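Local structure of ER-derived vesicles protein ERV41 (Saccharomyces cerevisiae, 3ZLC) at residues 164-167 against 168-172. The protein travels in COPII-coated vesicles between the endoplasmic reticulum and the Golgi and is required for efficient transport of a subset of secretory proteins. Numbering follows the deposited sequence.
Sequences GDFY and PYIDN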
loop_
_atom_site.group_PDB
_atom_site.type_symbol
_atom_site.label_atom_id
_atom_site.label_comp_id
_atom_site.label_asym_id
_atom_site.label_seq_id
_atom_site.Cartn_x
_atom_site.Cartn_y
_atom_site.Cartn_z
ATOM N N GLY A 164 5.154 2.351 -11.370
ATOM C CA GLY A 164 5.864 3.034 -12.439
ATOM C C GLY A 164 6.246 4.467 -12.100
ATOM O O GLY A 164 6.484 4.803 -10.934
ATOM N N ASP A 165 6.342 5.309 -13.126
ATOM C CA ASP A 165 6.742 6.696 -12.934
ATOM C C ASP A 165 5.533 7.582 -12.597
ATOM O O ASP A 165 4.478 7.470 -13.217
ATOM C CB ASP A 165 7.387 7.217 -14.219
ATOM C CG ASP A 165 8.688 6.506 -14.544
ATOM O OD1 ASP A 165 9.394 6.116 -13.600
ATOM O OD2 ASP A 165 8.990 6.324 -15.741
ATOM N N PHE A 166 5.686 8.483 -11.640
ATOM C CA PHE A 166 4.576 9.371 -11.321
ATOM C C PHE A 166 4.347 10.292 -12.522
ATOM O O PHE A 166 5.277 10.579 -13.285
ATOM C CB PHE A 166 4.845 10.161 -10.039
ATOM C CG PHE A 166 3.649 10.238 -9.116
ATOM C CD1 PHE A 166 3.199 9.102 -8.436
ATOM C CD2 PHE A 166 2.972 11.442 -8.932
ATOM C CE1 PHE A 166 2.090 9.163 -7.589
ATOM C CE2 PHE A 166 1.873 11.520 -8.076
ATOM C CZ PHE A 166 1.427 10.372 -7.407
ATOM N N TYR A 167 3.102 10.698 -12.751
ATOM C CA TYR A 167 2.819 11.565 -13.900
ATOM C C TYR A 167 1.702 12.524 -13.499
ATOM O O TYR A 167 0.988 12.250 -12.530
ATOM C CB TYR A 167 2.471 10.730 -15.146
ATOM C CG TYR A 167 1.324 9.771 -14.961
ATOM C CD1 TYR A 167 1.508 8.546 -14.329
ATOM C CD2 TYR A 167 0.055 10.081 -15.442
ATOM C CE1 TYR A 167 0.446 7.651 -14.165
ATOM C CE2 TYR A 167 -1.008 9.198 -15.278
ATOM C CZ TYR A 167 -0.799 7.986 -14.646
ATOM O OH TYR A 167 -1.852 7.110 -14.486
ATOM N N PRO A 168 1.560 13.650 -14.220
ATOM C CA PRO A 168 0.673 14.715 -13.726
ATOM C C PRO A 168 -0.806 14.321 -13.676
ATOM O O PRO A 168 -1.573 14.920 -12.916
ATOM C CB PRO A 168 0.877 15.838 -14.748
ATOM C CG PRO A 168 2.250 15.599 -15.279
ATOM C CD PRO A 168 2.390 14.112 -15.352
ATOM N N TYR A 169 -1.196 13.322 -14.461
ATOM C CA TYR A 169 -2.608 12.944 -14.577
ATOM C C TYR A 169 -2.977 11.814 -13.633
ATOM O O TYR A 169 -4.130 11.361 -13.622
ATOM C CB TYR A 169 -2.903 12.465 -16.001
ATOM C CG TYR A 169 -2.164 13.234 -17.074
ATOM C CD1 TYR A 169 -2.166 14.624 -17.089
ATOM C CD2 TYR A 169 -1.452 12.567 -18.069
ATOM C CE1 TYR A 169 -1.478 15.341 -18.084
ATOM C CE2 TYR A 169 -0.767 13.274 -19.067
ATOM C CZ TYR A 169 -0.785 14.655 -19.061
ATOM O OH TYR A 169 -0.127 15.354 -20.056
ATOM N N ILE A 170 -2.006 11.355 -12.852
ATOM C CA ILE A 170 -2.180 10.143 -12.052
ATOM C C ILE A 170 -3.316 10.275 -11.030
ATOM O O ILE A 170 -3.570 11.346 -10.484
ATOM C CB ILE A 170 -0.850 9.711 -11.376
ATOM C CG1 ILE A 170 -0.877 8.235 -10.970
ATOM C CG2 ILE A 170 -0.508 10.600 -10.202
ATOM C CD1 ILE A 170 0.536 7.702 -10.623
ATOM N N ASP A 171 -4.027 9.185 -10.804
ATOM C CA ASP A 171 -5.105 9.188 -9.831
ATOM C C ASP A 171 -5.208 7.750 -9.367
ATOM O O ASP A 171 -5.880 6.943 -10.001
ATOM C CB ASP A 171 -6.415 9.652 -10.500
ATOM C CG ASP A 171 -7.542 9.870 -9.485
ATOM O OD1 ASP A 171 -7.398 9.384 -8.343
ATOM O OD2 ASP A 171 -8.563 10.526 -9.811
ATOM N N ASN A 172 -4.480 7.413 -8.303
ATOM C CA ASN A 172 -4.412 6.039 -7.811
ATOM C C ASN A 172 -5.529 5.796 -6.803
ATOM O O ASN A 172 -5.710 6.590 -5.875
ATOM C CB ASN A 172 -3.053 5.797 -7.121
ATOM C CG ASN A 172 -1.882 6.022 -8.057
ATOM O OD1 ASN A 172 -1.790 5.371 -9.112
ATOM N ND2 ASN A 172 -0.996 6.965 -7.700
HETATM O O HOH W 1 -4.030 6.942 -12.595
#
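Ile170 is the bump here, wedged between two aromatic rings that come from consecutive residues, Phe166 and Tyr167. Its CB sits squarely over the middle of the Tyr167 ring, a CH-pi contact 3.7 Å from the centroid. With CG1 anti to the backbone N (chi1 -160°), the CG1-CD1 arm lies in the gap between the rings. Its end methyl fills that hollow: Ile170 CD1 is 3.5 Å from Tyr167 CE1 and 3.7 Å from both CD1 and CE1 of Phe166. The other methyl faces Phe166 alone of the two, Ile170 CG2 pressing on a face of the ring nearer the rim than the centre, 3.3 Å from Phe166 CE2, in a second CH-pi contact. Tyr167 reaches over the isoleucine because its CG is tucked between its own N and carbonyl carbon (chi1 56°), folding the ring back across the chain that follows.

That chain turns at Pro168 and Tyr169, a type I beta turn closed by Ile170 N to Tyr167 O at 3.1 Å. CB of Tyr169 adds a shallower contact at CD2 of Tyr167, and the amide ND2 of Asn172, hydrogen-bonded to Asp175, lies obliquely off CE1 of Phe166.

At the far end of Tyr167, OH bonds to Asn210 O of strand 209-219 and, at 2.9 Å, to a water that accepts from Asp171 N. This loop of the lumenal domain, between strands 156-163 and 177-179, therefore combines an apolar grip on one isoleucine with polar fastening: the turn bond satisfies Ile170 N, and the phenol ties the turn to strand 209-219 of the other sheet and, through water, to the outgoing backbone.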